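PDB 2ZXC: neutral ceramidase from Pseudomonas aeruginosa, which hydrolyses the N-acyl linkage of ceramides to give sphingosine and free fatty acid, and also runs the reverse synthesis, using one zinc ion per subunit. Local coordinates for residues A19-M24 against H548-L553; Q68-K73 against A125-I130; D303-P308 against L321-I326; R419-V424 against V436-Y441. All coordinates share one frame; numbering follows the deposited sequence.

Interaction 1 (A19-M24 against H548-L553); sequences AEVGMM and HPKNDL
A histidine-carboxylate hydrogen bond between Glu20 and His548 joins a corner of the N-terminal part of the chain to a loop of the C-terminal part. His548 NE2 donates to Glu20 OE1 over 2.7 Å with an N-H...O angle of 164°. The acceptor lies close to the imidazole plane, yet the nitrogen stands above the carboxylate plane, and the two planes are 56° apart. CG of His548 is anti to its backbone N (chi1 -152°), which swings the ring across to Glu20, while ND1 on the other side of the ring accepts the backbone N-H of Lys550 at 3.1 Å. With both nitrogens engaged near the ring plane, the rotation of the imidazole is fixed and the proton is placed on NE2. At the ring edge, CE1 lies 3.3 Å from the carbonyl O of Ala19.

Lys550 runs past Ala19, and its NZ donates to Glu20 O at 2.9 Å from above the carbonyl plane; Thr510 O takes another bond from the same ammonium. A water links Lys550 NZ to Glu20 OE1; NZ and OE1 themselves are 4.9 Å apart, probably still close enough for some attraction between the opposite charges. Lys550 CE also rests on Val21 CG1 at 3.5 Å. Next to the polar group, the methyl of Ala19 presses tightly on Pro549 CG at 3.3 Å. Trp588 of strand 584-591 touches Ala19, His548 and Pro549, extending this packing. The 3-10 turn 549-551 thus presents its first residues to the corner at Glu20 and Val21, a buried polar junction between the N-terminal and C-terminal regions of the ceramidase.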
loop_
_atom_site.group_PDB
_atom_site.type_symbol
_atom_site.label_atom_id
_atom_site.label_comp_id
_atom_site.label_asym_id
_atom_site.label_seq_id
_atom_site.Cartn_x
_atom_site.Cartn_y
_atom_site.Cartn_z
ATOM N N ALA A 19 13.462 -8.064 8.590
ATOM C CA ALA A 19 13.414 -9.392 9.190
ATOM C C ALA A 19 12.739 -9.426 10.543
ATOM O O ALA A 19 12.927 -8.541 11.377
ATOM C CB ALA A 19 14.815 -9.988 9.298
ATOM N N GLU A 20 11.930 -10.461 10.726
ATOM C CA GLU A 20 11.216 -10.721 11.965
ATOM C C GLU A 20 10.103 -9.793 12.432
ATOM O O GLU A 20 9.998 -9.490 13.625
ATOM C CB GLU A 20 12.218 -10.939 13.099
ATOM C CG GLU A 20 13.208 -12.056 12.787
ATOM C CD GLU A 20 13.866 -12.630 14.028
ATOM O OE1 GLU A 20 14.342 -11.848 14.880
ATOM O OE2 GLU A 20 13.910 -13.872 14.148
ATOM N N VAL A 21 9.284 -9.318 11.499
ATOM C CA VAL A 21 8.115 -8.547 11.892
ATOM C C VAL A 21 6.976 -8.994 10.984
ATOM O O VAL A 21 7.100 -9.015 9.755
ATOM C CB VAL A 21 8.317 -6.995 11.849
ATOM C CG1 VAL A 21 9.764 -6.646 11.672
ATOM C CG2 VAL A 21 7.425 -6.369 10.820
ATOM N N GLY A 22 5.878 -9.398 11.612
ATOM C CA GLY A 22 4.727 -9.869 10.873
ATOM C C GLY A 22 4.384 -8.997 9.686
ATOM O O GLY A 22 4.441 -7.767 9.763
ATOM N N MET A 23 4.032 -9.630 8.576
ATOM C CA MET A 23 3.673 -8.864 7.402
ATOM C C MET A 23 2.219 -8.425 7.469
ATOM O O MET A 23 1.370 -9.104 8.054
ATOM C CB MET A 23 3.985 -9.660 6.138
ATOM C CG MET A 23 5.442 -9.454 5.721
ATOM S SD MET A 23 6.309 -10.919 5.165
ATOM C CE MET A 23 6.219 -10.697 3.383
ATOM N N MET A 24 1.958 -7.263 6.880
ATOM C CA MET A 24 0.640 -6.646 6.883
ATOM C C MET A 24 -0.242 -7.028 5.700
ATOM O O MET A 24 0.139 -6.842 4.543
ATOM C CB MET A 24 0.807 -5.127 6.917
ATOM C CG MET A 24 -0.485 -4.362 7.136
ATOM S SD MET A 24 -1.194 -4.759 8.735
ATOM C CE MET A 24 -2.827 -5.272 8.303
ATOM N N HIS A 548 21.437 -8.785 12.114
ATOM C CA HIS A 548 19.995 -8.591 11.966
ATOM C C HIS A 548 19.609 -7.285 11.266
ATOM O O HIS A 548 19.879 -6.200 11.771
ATOM C CB HIS A 548 19.348 -8.629 13.345
ATOM C CG HIS A 548 17.933 -9.106 13.334
ATOM N ND1 HIS A 548 16.944 -8.486 12.604
ATOM C CD2 HIS A 548 17.341 -10.145 13.968
ATOM C CE1 HIS A 548 15.801 -9.124 12.787
ATOM N NE2 HIS A 548 16.016 -10.134 13.611
ATOM N N PRO A 549 18.949 -7.373 10.100
ATOM C CA PRO A 549 18.553 -6.157 9.376
ATOM C C PRO A 549 17.674 -5.210 10.183
ATOM O O PRO A 549 17.529 -4.037 9.837
ATOM C CB PRO A 549 17.851 -6.698 8.124
ATOM C CG PRO A 549 17.394 -8.077 8.531
ATOM C CD PRO A 549 18.550 -8.581 9.360
ATOM N N LYS A 550 17.101 -5.720 11.266
ATOM C CA LYS A 550 16.250 -4.911 12.125
ATOM C C LYS A 550 17.089 -3.809 12.756
ATOM O O LYS A 550 16.571 -2.772 13.172
ATOM C CB LYS A 550 15.638 -5.783 13.222
ATOM C CG LYS A 550 14.193 -5.486 13.531
ATOM C CD LYS A 550 13.651 -6.483 14.533
ATOM C CE LYS A 550 12.235 -6.883 14.193
ATOM N NZ LYS A 550 11.647 -7.774 15.227
ATOM N N ASN A 551 18.392 -4.041 12.843
ATOM C CA ASN A 551 19.278 -3.046 13.428
ATOM C C ASN A 551 19.273 -1.763 12.620
ATOM O O ASN A 551 19.423 -0.677 13.179
ATOM C CB ASN A 551 20.710 -3.572 13.507
ATOM C CG ASN A 551 20.874 -4.646 14.551
ATOM O OD1 ASN A 551 20.466 -4.476 15.696
ATOM N ND2 ASN A 551 21.476 -5.760 14.163
ATOM N N ASP A 552 19.102 -1.885 11.306
ATOM C CA ASP A 552 19.109 -0.710 10.442
ATOM C C ASP A 552 18.363 -0.994 9.140
ATOM O O ASP A 552 18.673 -1.945 8.418
ATOM C CB ASP A 552 20.559 -0.299 10.146
ATOM C CG ASP A 552 20.677 1.124 9.628
ATOM O OD1 ASP A 552 19.989 1.470 8.647
ATOM O OD2 ASP A 552 21.469 1.901 10.200
ATOM N N LEU A 553 17.375 -0.158 8.847
ATOM C CA LEU A 553 16.564 -0.306 7.645
ATOM C C LEU A 553 17.346 -0.015 6.374
ATOM O O LEU A 553 16.963 -0.438 5.277
ATOM C CB LEU A 553 15.362 0.641 7.721
ATOM C CG LEU A 553 14.107 0.172 8.456
ATOM C CD1 LEU A 553 14.456 -0.703 9.648
ATOM C CD2 LEU A 553 13.320 1.404 8.875
HETATM O O HOH W 1 13.513 -9.624 16.113
#

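Interaction 2 (Q68-K73 against A125-I130); sequences QAVHLK and AIVDGI. With FMT (formic acid), chain E.
Two helices of the N-terminal region, 68-81 and 120-138, pack here through a buried seam of branched aliphatic side chains. The CG1 methyl of Val70 touches Ile130 CD1 at 3.8 Å and Ile126 CG2 at 3.9 Å, one helical turn apart. Both isoleucine side chains cross that of Val70 at about a right angle, Ile126 offering its CG2 methyl and Ile130 the end of its extended chain. CG2 of Val70 also touches Ile126 CG2.

Helix 68-81 is the crossover of a beta-alpha-beta unit joining parallel strands 54-61 and 91-95, and helix 120-138 packs on it in roughly the same direction; the short segments cross at -44°, with axes 9.6 Å apart. The CA atoms of Val70 and Val127 are 5.9 Å apart, their CG1 methyls 4.3 Å. One turn on, Lys73 joins through its aliphatic base: CB is 4.0 Å from Val127 CG1, and CG lies against both methyls of the valine. Bends at chi2 and chi4 turn its ammonium toward the side of Asp128, but Lys73 NZ and Asp128 OD1 remain 5.9 Å apart. Arg77 stands near both groups, its pairing with Asp128 being weak.

At the start of helix 68-81 the backbone N-H of Gln68, a residue inferred to bind substrate, donates to O1 of a formic acid molecule over 2.7 Å. Ser106 OG and Tyr445 N also hydrogen-bond to this molecule, which probably came from the crystallisation liquor.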
loop_
_atom_site.group_PDB
_atom_site.type_symbol
_atom_site.label_atom_id
_atom_site.label_comp_id
_atom_site.label_asym_id
_atom_site.label_seq_id
_atom_site.Cartn_x
_atom_site.Cartn_y
_atom_site.Cartn_z
ATOM N N GLN A 68 -4.614 5.436 10.264
ATOM C CA GLN A 68 -4.822 6.755 10.828
ATOM C C GLN A 68 -3.578 7.291 11.544
ATOM O O GLN A 68 -3.257 8.473 11.431
ATOM C CB GLN A 68 -5.993 6.719 11.796
ATOM C CG GLN A 68 -6.413 8.091 12.266
ATOM C CD GLN A 68 -7.844 8.099 12.718
ATOM O OE1 GLN A 68 -8.166 7.639 13.809
ATOM N NE2 GLN A 68 -8.724 8.602 11.865
ATOM N N ALA A 69 -2.879 6.421 12.269
ATOM C CA ALA A 69 -1.684 6.830 13.004
ATOM C C ALA A 69 -0.668 7.487 12.081
ATOM O O ALA A 69 -0.068 8.503 12.433
ATOM C CB ALA A 69 -1.050 5.623 13.718
ATOM N N VAL A 70 -0.482 6.904 10.899
ATOM C CA VAL A 70 0.460 7.428 9.919
ATOM C C VAL A 70 -0.045 8.768 9.410
ATOM O O VAL A 70 0.695 9.753 9.352
ATOM C CB VAL A 70 0.606 6.475 8.716
ATOM C CG1 VAL A 70 1.426 7.141 7.613
ATOM C CG2 VAL A 70 1.272 5.182 9.160
ATOM N N HIS A 71 -1.318 8.803 9.047
ATOM C CA HIS A 71 -1.912 10.023 8.545
ATOM C C HIS A 71 -1.738 11.164 9.545
ATOM O O HIS A 71 -1.251 12.236 9.194
ATOM C CB HIS A 71 -3.393 9.798 8.257
ATOM C CG HIS A 71 -4.079 10.992 7.681
ATOM N ND1 HIS A 71 -4.929 11.789 8.418
ATOM C CD2 HIS A 71 -4.012 11.547 6.449
ATOM C CE1 HIS A 71 -5.357 12.785 7.663
ATOM N NE2 HIS A 71 -4.815 12.663 6.465
ATOM N N LEU A 72 -2.131 10.928 10.789
ATOM C CA LEU A 72 -2.022 11.945 11.831
ATOM C C LEU A 72 -0.603 12.457 12.025
ATOM O O LEU A 72 -0.386 13.657 12.188
ATOM C CB LEU A 72 -2.550 11.397 13.159
ATOM C CG LEU A 72 -4.069 11.172 13.176
ATOM C CD1 LEU A 72 -4.475 10.480 14.453
ATOM C CD2 LEU A 72 -4.790 12.525 13.042
ATOM N N LYS A 73 0.360 11.542 12.007
ATOM C CA LYS A 73 1.756 11.897 12.206
ATOM C C LYS A 73 2.360 12.680 11.042
ATOM O O LYS A 73 2.989 13.713 11.257
ATOM C CB LYS A 73 2.591 10.630 12.459
ATOM C CG LYS A 73 4.002 10.878 13.016
ATOM C CD LYS A 73 4.012 10.930 14.545
ATOM C CE LYS A 73 5.427 11.120 15.114
ATOM N NZ LYS A 73 6.330 9.943 14.908
ATOM N N ALA A 125 9.630 4.877 9.857
ATOM C CA ALA A 125 10.275 4.867 8.550
ATOM C C ALA A 125 9.210 5.280 7.527
ATOM O O ALA A 125 9.490 5.979 6.554
ATOM C CB ALA A 125 10.785 3.474 8.230
ATOM N N ILE A 126 7.982 4.840 7.769
ATOM C CA ILE A 126 6.882 5.150 6.877
ATOM C C ILE A 126 6.493 6.628 6.919
ATOM O O ILE A 126 6.376 7.265 5.870
ATOM C CB ILE A 126 5.658 4.251 7.193
ATOM C CG1 ILE A 126 5.935 2.834 6.683
ATOM C CG2 ILE A 126 4.402 4.818 6.554
ATOM C CD1 ILE A 126 5.012 1.793 7.227
ATOM N N VAL A 127 6.304 7.192 8.108
ATOM C CA VAL A 127 5.933 8.602 8.152
ATOM C C VAL A 127 7.060 9.487 7.626
ATOM O O VAL A 127 6.802 10.455 6.912
ATOM C CB VAL A 127 5.541 9.076 9.575
ATOM C CG1 VAL A 127 4.654 8.044 10.241
ATOM C CG2 VAL A 127 6.760 9.373 10.393
ATOM N N ASP A 128 8.307 9.154 7.967
ATOM C CA ASP A 128 9.448 9.951 7.518
ATOM C C ASP A 128 9.610 9.887 6.008
ATOM O O ASP A 128 9.922 10.891 5.374
ATOM C CB ASP A 128 10.750 9.484 8.184
ATOM C CG ASP A 128 10.736 9.654 9.694
ATOM O OD1 ASP A 128 9.881 10.404 10.216
ATOM O OD2 ASP A 128 11.592 9.038 10.364
ATOM N N GLY A 129 9.405 8.704 5.440
ATOM C CA GLY A 129 9.536 8.535 4.002
ATOM C C GLY A 129 8.441 9.269 3.252
ATOM O O GLY A 129 8.674 9.847 2.190
ATOM N N ILE A 130 7.234 9.251 3.797
ATOM C CA ILE A 130 6.138 9.946 3.147
ATOM C C ILE A 130 6.437 11.441 3.154
ATOM O O ILE A 130 6.356 12.104 2.114
ATOM C CB ILE A 130 4.794 9.669 3.855
ATOM C CG1 ILE A 130 4.388 8.210 3.618
ATOM C CG2 ILE A 130 3.718 10.620 3.333
ATOM C CD1 ILE A 130 3.094 7.804 4.284
HETATM C C FMT E . -6.495 2.611 11.158
HETATM O O1 FMT E . -6.573 3.525 10.292
HETATM O O2 FMT E . -5.587 2.533 12.020
#

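Interaction 3 (D303-P308 against L321-I326); sequences DFTRLP and LCTAAI
Leu321 reaches from its loop onto the type II beta turn formed by Phe304 to Leu307. Its CB lies 3.5 Å from the carbonyl O of Phe304 and 3.9 Å from Leu307 N, against the backbone of the turn. CG lies farther from the same oxygen. The CD2 methyl makes the ring contact: it meets Phe304 CD2 at 3.4 Å, approaching the ring obliquely, and also touches Leu307 CB at 4.0 Å. On the ring of Phe304, one face carries Leu307 CD1, placed toward the rim. Tyr467 and Tyr475 meet the phenylalanine edge-to-face, and helix 471-488 covers the group through Leu478 and Ala474.

The backbone of Leu321 holds the same turn. Its N-H donates to Leu307 O at 3.1 Å, with an N-H...O angle of 156° and the donor tilted from the carbonyl plane. Its carbonyl O receives a CA-H...O contact from Arg306 CA, 3.3 Å away. Arg306 sits in the turn with positive phi (57°); its CB points away from the 321-326 loop, and one guanidinium face lies over Thr305 CG2. Nearby a water donates to Cys322 O at 2.6 Å and, more weakly, to Phe304 O, bridging the two loops. Cys322 itself directs SG to a disulfide with Cys370.

One N-H...O hydrogen bond, a CA-H...O contact and a water therefore connect the backbones, while the leucine supplies the apolar part. The contact thus combines directional main-chain bonds with apolar packing, Leu321 CD2 touching both Phe304 and Leu307.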
loop_
_atom_site.group_PDB
_atom_site.type_symbol
_atom_site.label_atom_id
_atom_site.label_comp_id
_atom_site.label_asym_id
_atom_site.label_seq_id
_atom_site.Cartn_x
_atom_site.Cartn_y
_atom_site.Cartn_z
ATOM N N ASP A 303 -16.992 11.134 12.938
ATOM C CA ASP A 303 -17.153 10.152 13.997
ATOM C C ASP A 303 -18.271 9.231 13.512
ATOM O O ASP A 303 -19.414 9.656 13.376
ATOM C CB ASP A 303 -17.540 10.838 15.308
ATOM C CG ASP A 303 -17.794 9.847 16.426
ATOM O OD1 ASP A 303 -17.176 8.763 16.415
ATOM O OD2 ASP A 303 -18.609 10.152 17.322
ATOM N N PHE A 304 -17.928 7.980 13.231
ATOM C CA PHE A 304 -18.890 7.010 12.726
ATOM C C PHE A 304 -19.826 6.442 13.770
ATOM O O PHE A 304 -20.850 5.855 13.428
ATOM C CB PHE A 304 -18.154 5.861 12.032
ATOM C CG PHE A 304 -17.879 6.113 10.574
ATOM C CD1 PHE A 304 -17.458 7.368 10.140
ATOM C CD2 PHE A 304 -18.043 5.099 9.635
ATOM C CE1 PHE A 304 -17.204 7.614 8.793
ATOM C CE2 PHE A 304 -17.791 5.335 8.282
ATOM C CZ PHE A 304 -17.371 6.596 7.859
ATOM N N THR A 305 -19.481 6.622 15.038
ATOM C CA THR A 305 -20.292 6.103 16.132
ATOM C C THR A 305 -21.743 6.550 16.075
ATOM O O THR A 305 -22.070 7.696 16.372
ATOM C CB THR A 305 -19.699 6.502 17.489
ATOM O OG1 THR A 305 -18.360 5.999 17.576
ATOM C CG2 THR A 305 -20.533 5.925 18.632
ATOM N N ARG A 306 -22.614 5.629 15.684
ATOM C CA ARG A 306 -24.036 5.921 15.596
ATOM C C ARG A 306 -24.324 7.103 14.670
ATOM O O ARG A 306 -25.192 7.929 14.943
ATOM C CB ARG A 306 -24.590 6.184 17.001
ATOM C CG ARG A 306 -24.445 4.983 17.939
ATOM C CD ARG A 306 -25.265 5.155 19.211
ATOM N NE ARG A 306 -24.725 6.206 20.070
ATOM C CZ ARG A 306 -23.671 6.053 20.868
ATOM N NH1 ARG A 306 -23.248 7.070 21.609
ATOM N NH2 ARG A 306 -23.050 4.880 20.937
ATOM N N LEU A 307 -23.593 7.168 13.564
ATOM C CA LEU A 307 -23.762 8.240 12.590
ATOM C C LEU A 307 -25.148 8.161 11.935
ATOM O O LEU A 307 -25.547 7.112 11.418
ATOM C CB LEU A 307 -22.673 8.137 11.513
ATOM C CG LEU A 307 -22.394 9.322 10.580
ATOM C CD1 LEU A 307 -21.323 8.924 9.586
ATOM C CD2 LEU A 307 -23.642 9.728 9.840
ATOM N N PRO A 308 -25.896 9.278 11.948
ATOM C CA PRO A 308 -27.236 9.335 11.350
ATOM C C PRO A 308 -27.174 9.213 9.824
ATOM O O PRO A 308 -26.450 9.960 9.168
ATOM C CB PRO A 308 -27.755 10.709 11.782
ATOM C CG PRO A 308 -26.976 11.012 13.031
ATOM C CD PRO A 308 -25.595 10.526 12.669
ATOM N N LEU A 321 -25.402 4.138 12.081
ATOM C CA LEU A 321 -24.346 3.145 11.930
ATOM C C LEU A 321 -24.159 2.373 13.235
ATOM O O LEU A 321 -24.328 2.932 14.315
ATOM C CB LEU A 321 -23.043 3.857 11.564
ATOM C CG LEU A 321 -22.336 3.562 10.243
ATOM C CD1 LEU A 321 -23.335 3.309 9.128
ATOM C CD2 LEU A 321 -21.431 4.735 9.915
ATOM N N CYS A 322 -23.812 1.094 13.137
ATOM C CA CYS A 322 -23.575 0.290 14.332
ATOM C C CYS A 322 -22.130 0.531 14.745
ATOM O O CYS A 322 -21.331 1.039 13.953
ATOM C CB CYS A 322 -23.711 -1.214 14.041
ATOM S SG CYS A 322 -24.905 -1.739 12.788
ATOM N N THR A 323 -21.788 0.173 15.978
ATOM C CA THR A 323 -20.403 0.297 16.406
ATOM C C THR A 323 -19.739 -0.887 15.710
ATOM O O THR A 323 -20.415 -1.857 15.379
ATOM C CB THR A 323 -20.246 0.160 17.931
ATOM O OG1 THR A 323 -21.121 -0.861 18.413
ATOM C CG2 THR A 323 -20.564 1.472 18.616
ATOM N N ALA A 324 -18.434 -0.806 15.489
ATOM C CA ALA A 324 -17.688 -1.847 14.787
ATOM C C ALA A 324 -17.777 -3.283 15.307
ATOM O O ALA A 324 -17.742 -3.538 16.511
ATOM C CB ALA A 324 -16.233 -1.436 14.695
ATOM N N ALA A 325 -17.884 -4.221 14.370
ATOM C CA ALA A 325 -17.948 -5.642 14.688
ATOM C C ALA A 325 -17.528 -6.450 13.474
ATOM O O ALA A 325 -17.809 -6.067 12.341
ATOM C CB ALA A 325 -19.362 -6.042 15.095
ATOM N N ILE A 326 -16.854 -7.567 13.711
ATOM C CA ILE A 326 -16.452 -8.433 12.620
ATOM C C ILE A 326 -17.187 -9.754 12.732
ATOM O O ILE A 326 -17.281 -10.334 13.809
ATOM C CB ILE A 326 -14.939 -8.668 12.619
ATOM C CG1 ILE A 326 -14.243 -7.352 12.292
ATOM C CG2 ILE A 326 -14.559 -9.702 11.575
ATOM C CD1 ILE A 326 -12.781 -7.498 12.039
HETATM O O HOH W 2 -20.380 3.394 14.359
#

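Interaction 4 (R419-V424 against V436-Y441); sequences RIRRAV and VVFNGY
Phe438 holds its CG anti to the backbone N (chi1 -174°), which sends the ring from strand 435-440 up against helix 414-428, and Ile420 comes to meet it with CG1 anti to its own carbonyl carbon (chi1 -72°). Two branches of the isoleucine come to the same ring atom from one side: CD1 and CG2 both lie 3.8 Å from Phe438 CE1. The approach is oblique to the ring.

Beside it, Arg421 crosses Phe438 at about a right angle and uses its aliphatic chain for the contact. Its CG is 3.7 Å from Phe438 CB, and CD sits 3.4 Å from the carbonyl O of Val436. The chain then turns, taking the guanidinium past the strand. A water in the guanidinium plane accepts from NH1 at 3.1 Å and donates to Val436 O at 2.9 Å, tying arginine to strand backbone. The stronger hold on the charge is elsewhere, in a salt bridge from NH2 to Asp179.

This is helix-on-sheet packing in which the helix and the strand that follows it run roughly antiparallel: the short segments lie 144° apart in direction, with axes 8.6 Å from each other. Strand 435-440 is an outermost strand of its four-stranded mixed sheet, pairing in parallel with 403-408, so helix 414-428 forms the crossover of a beta-alpha-beta unit. Farther along the helix, Val424 CG1 meets Val436 CG1 at 4.1 Å. Phe438 also stands edge-to-face with Phe412, and its side chain is about 8 Å from that of the zinc ligand Glu411, while Tyr441 OH hydrogen-bonds to Glu411 OE1.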
loop_
_atom_site.group_PDB
_atom_site.type_symbol
_atom_site.label_atom_id
_atom_site.label_comp_id
_atom_site.label_asym_id
_atom_site.label_seq_id
_atom_site.Cartn_x
_atom_site.Cartn_y
_atom_site.Cartn_z
ATOM N N ARG A 419 -21.428 2.883 -6.903
ATOM C CA ARG A 419 -22.572 3.654 -6.429
ATOM C C ARG A 419 -22.159 5.018 -5.889
ATOM O O ARG A 419 -22.818 6.021 -6.163
ATOM C CB ARG A 419 -23.331 2.880 -5.345
ATOM C CG ARG A 419 -24.103 1.698 -5.888
ATOM C CD ARG A 419 -24.827 0.933 -4.799
ATOM N NE ARG A 419 -25.563 -0.187 -5.375
ATOM C CZ ARG A 419 -26.329 -1.023 -4.687
ATOM N NH1 ARG A 419 -26.951 -2.006 -5.325
ATOM N NH2 ARG A 419 -26.476 -0.881 -3.372
ATOM N N ILE A 420 -21.084 5.050 -5.111
ATOM C CA ILE A 420 -20.580 6.307 -4.560
ATOM C C ILE A 420 -20.122 7.188 -5.721
ATOM O O ILE A 420 -20.375 8.391 -5.751
ATOM C CB ILE A 420 -19.386 6.068 -3.610
ATOM C CG1 ILE A 420 -19.875 5.438 -2.304
ATOM C CG2 ILE A 420 -18.671 7.380 -3.329
ATOM C CD1 ILE A 420 -18.750 4.987 -1.380
ATOM N N ARG A 421 -19.442 6.582 -6.681
ATOM C CA ARG A 421 -18.979 7.334 -7.835
ATOM C C ARG A 421 -20.122 7.985 -8.605
ATOM O O ARG A 421 -20.070 9.181 -8.906
ATOM C CB ARG A 421 -18.197 6.431 -8.767
ATOM C CG ARG A 421 -16.791 6.179 -8.313
ATOM C CD ARG A 421 -15.997 5.715 -9.493
ATOM N NE ARG A 421 -15.845 4.275 -9.519
ATOM C CZ ARG A 421 -15.713 3.560 -10.629
ATOM N NH1 ARG A 421 -15.735 4.155 -11.811
ATOM N NH2 ARG A 421 -15.511 2.253 -10.549
ATOM N N ARG A 422 -21.149 7.200 -8.924
ATOM C CA ARG A 422 -22.295 7.721 -9.660
ATOM C C ARG A 422 -22.980 8.817 -8.860
ATOM O O ARG A 422 -23.362 9.854 -9.411
ATOM C CB ARG A 422 -23.318 6.621 -9.941
ATOM C CG ARG A 422 -22.863 5.486 -10.839
ATOM C CD ARG A 422 -24.091 4.678 -11.230
ATOM N NE ARG A 422 -23.779 3.467 -11.978
ATOM C CZ ARG A 422 -23.994 2.235 -11.529
ATOM N NH1 ARG A 422 -24.526 2.042 -10.326
ATOM N NH2 ARG A 422 -23.673 1.193 -12.282
ATOM N N ALA A 423 -23.139 8.582 -7.560
ATOM C CA ALA A 423 -23.801 9.549 -6.690
ATOM C C ALA A 423 -23.034 10.861 -6.627
ATOM O O ALA A 423 -23.630 11.939 -6.687
ATOM C CB ALA A 423 -23.974 8.969 -5.285
ATOM N N VAL A 424 -21.714 10.774 -6.506
ATOM C CA VAL A 424 -20.893 11.979 -6.437
ATOM C C VAL A 424 -20.857 12.663 -7.800
ATOM O O VAL A 424 -20.922 13.884 -7.889
ATOM C CB VAL A 424 -19.451 11.653 -5.975
ATOM C CG1 VAL A 424 -18.554 12.875 -6.142
ATOM C CG2 VAL A 424 -19.468 11.216 -4.509
ATOM N N VAL A 436 -15.030 11.115 -11.790
ATOM C CA VAL A 436 -14.896 10.897 -10.362
ATOM C C VAL A 436 -13.994 9.689 -10.136
ATOM O O VAL A 436 -14.370 8.559 -10.435
ATOM C CB VAL A 436 -16.266 10.645 -9.711
ATOM C CG1 VAL A 436 -16.099 10.367 -8.225
ATOM C CG2 VAL A 436 -17.151 11.857 -9.914
ATOM N N VAL A 437 -12.795 9.939 -9.616
ATOM C CA VAL A 437 -11.836 8.872 -9.346
ATOM C C VAL A 437 -11.932 8.491 -7.876
ATOM O O VAL A 437 -11.599 9.281 -6.994
ATOM C CB VAL A 437 -10.393 9.323 -9.646
ATOM C CG1 VAL A 437 -9.439 8.165 -9.457
ATOM C CG2 VAL A 437 -10.307 9.862 -11.061
ATOM N N PHE A 438 -12.393 7.275 -7.622
ATOM C CA PHE A 438 -12.558 6.784 -6.265
ATOM C C PHE A 438 -11.281 6.081 -5.820
ATOM O O PHE A 438 -10.940 5.026 -6.347
ATOM C CB PHE A 438 -13.726 5.807 -6.228
ATOM C CG PHE A 438 -14.086 5.346 -4.854
ATOM C CD1 PHE A 438 -15.022 6.043 -4.099
ATOM C CD2 PHE A 438 -13.468 4.234 -4.297
ATOM C CE1 PHE A 438 -15.339 5.641 -2.807
ATOM C CE2 PHE A 438 -13.779 3.830 -3.006
ATOM C CZ PHE A 438 -14.718 4.539 -2.263
ATOM N N ASN A 439 -10.573 6.660 -4.855
ATOM C CA ASN A 439 -9.339 6.056 -4.366
ATOM C C ASN A 439 -9.537 5.481 -2.968
ATOM O O ASN A 439 -9.521 6.220 -1.990
ATOM C CB ASN A 439 -8.211 7.095 -4.313
ATOM C CG ASN A 439 -6.829 6.462 -4.252
ATOM O OD1 ASN A 439 -6.605 5.474 -3.543
ATOM N ND2 ASN A 439 -5.890 7.039 -4.990
ATOM N N GLY A 440 -9.730 4.167 -2.878
ATOM C CA GLY A 440 -9.885 3.534 -1.581
ATOM C C GLY A 440 -8.510 3.409 -0.953
ATOM O O GLY A 440 -7.519 3.794 -1.580
ATOM N N TYR A 441 -8.439 2.886 0.271
ATOM C CA TYR A 441 -7.158 2.711 0.962
ATOM C C TYR A 441 -6.497 4.065 1.187
ATOM O O TYR A 441 -5.274 4.187 1.129
ATOM C CB TYR A 441 -6.226 1.824 0.127
ATOM C CG TYR A 441 -6.837 0.495 -0.268
ATOM C CD1 TYR A 441 -6.902 -0.555 0.642
ATOM C CD2 TYR A 441 -7.380 0.294 -1.541
ATOM C CE1 TYR A 441 -7.487 -1.764 0.304
ATOM C CE2 TYR A 441 -7.977 -0.930 -1.891
ATOM C CZ TYR A 441 -8.024 -1.953 -0.953
ATOM O OH TYR A 441 -8.613 -3.171 -1.234
HETATM O O HOH W 3 -16.213 7.164 -12.126
#

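From the N terminus, residues 19-24 open the widest loop, closed only when 548-553 returns in interaction 1; this brings the N-terminal and C-terminal family regions together. The other three contacts nest inside that loop and follow one another in series without crossing. Interaction 2 pairs helices 68-81 and 120-138, and it touches interaction 1 directly, Leu553 CD2 lying 3.3 Å from Ala125 CB. Interaction 3 then closes a short loop after strand 295-303, and interaction 4 joins helix 414-428 to strand 435-440. Strands 295-303 and 435-440 are the two outermost members of one sheet, while interactions 1 and 4 lie on opposite sides of the chain's centre.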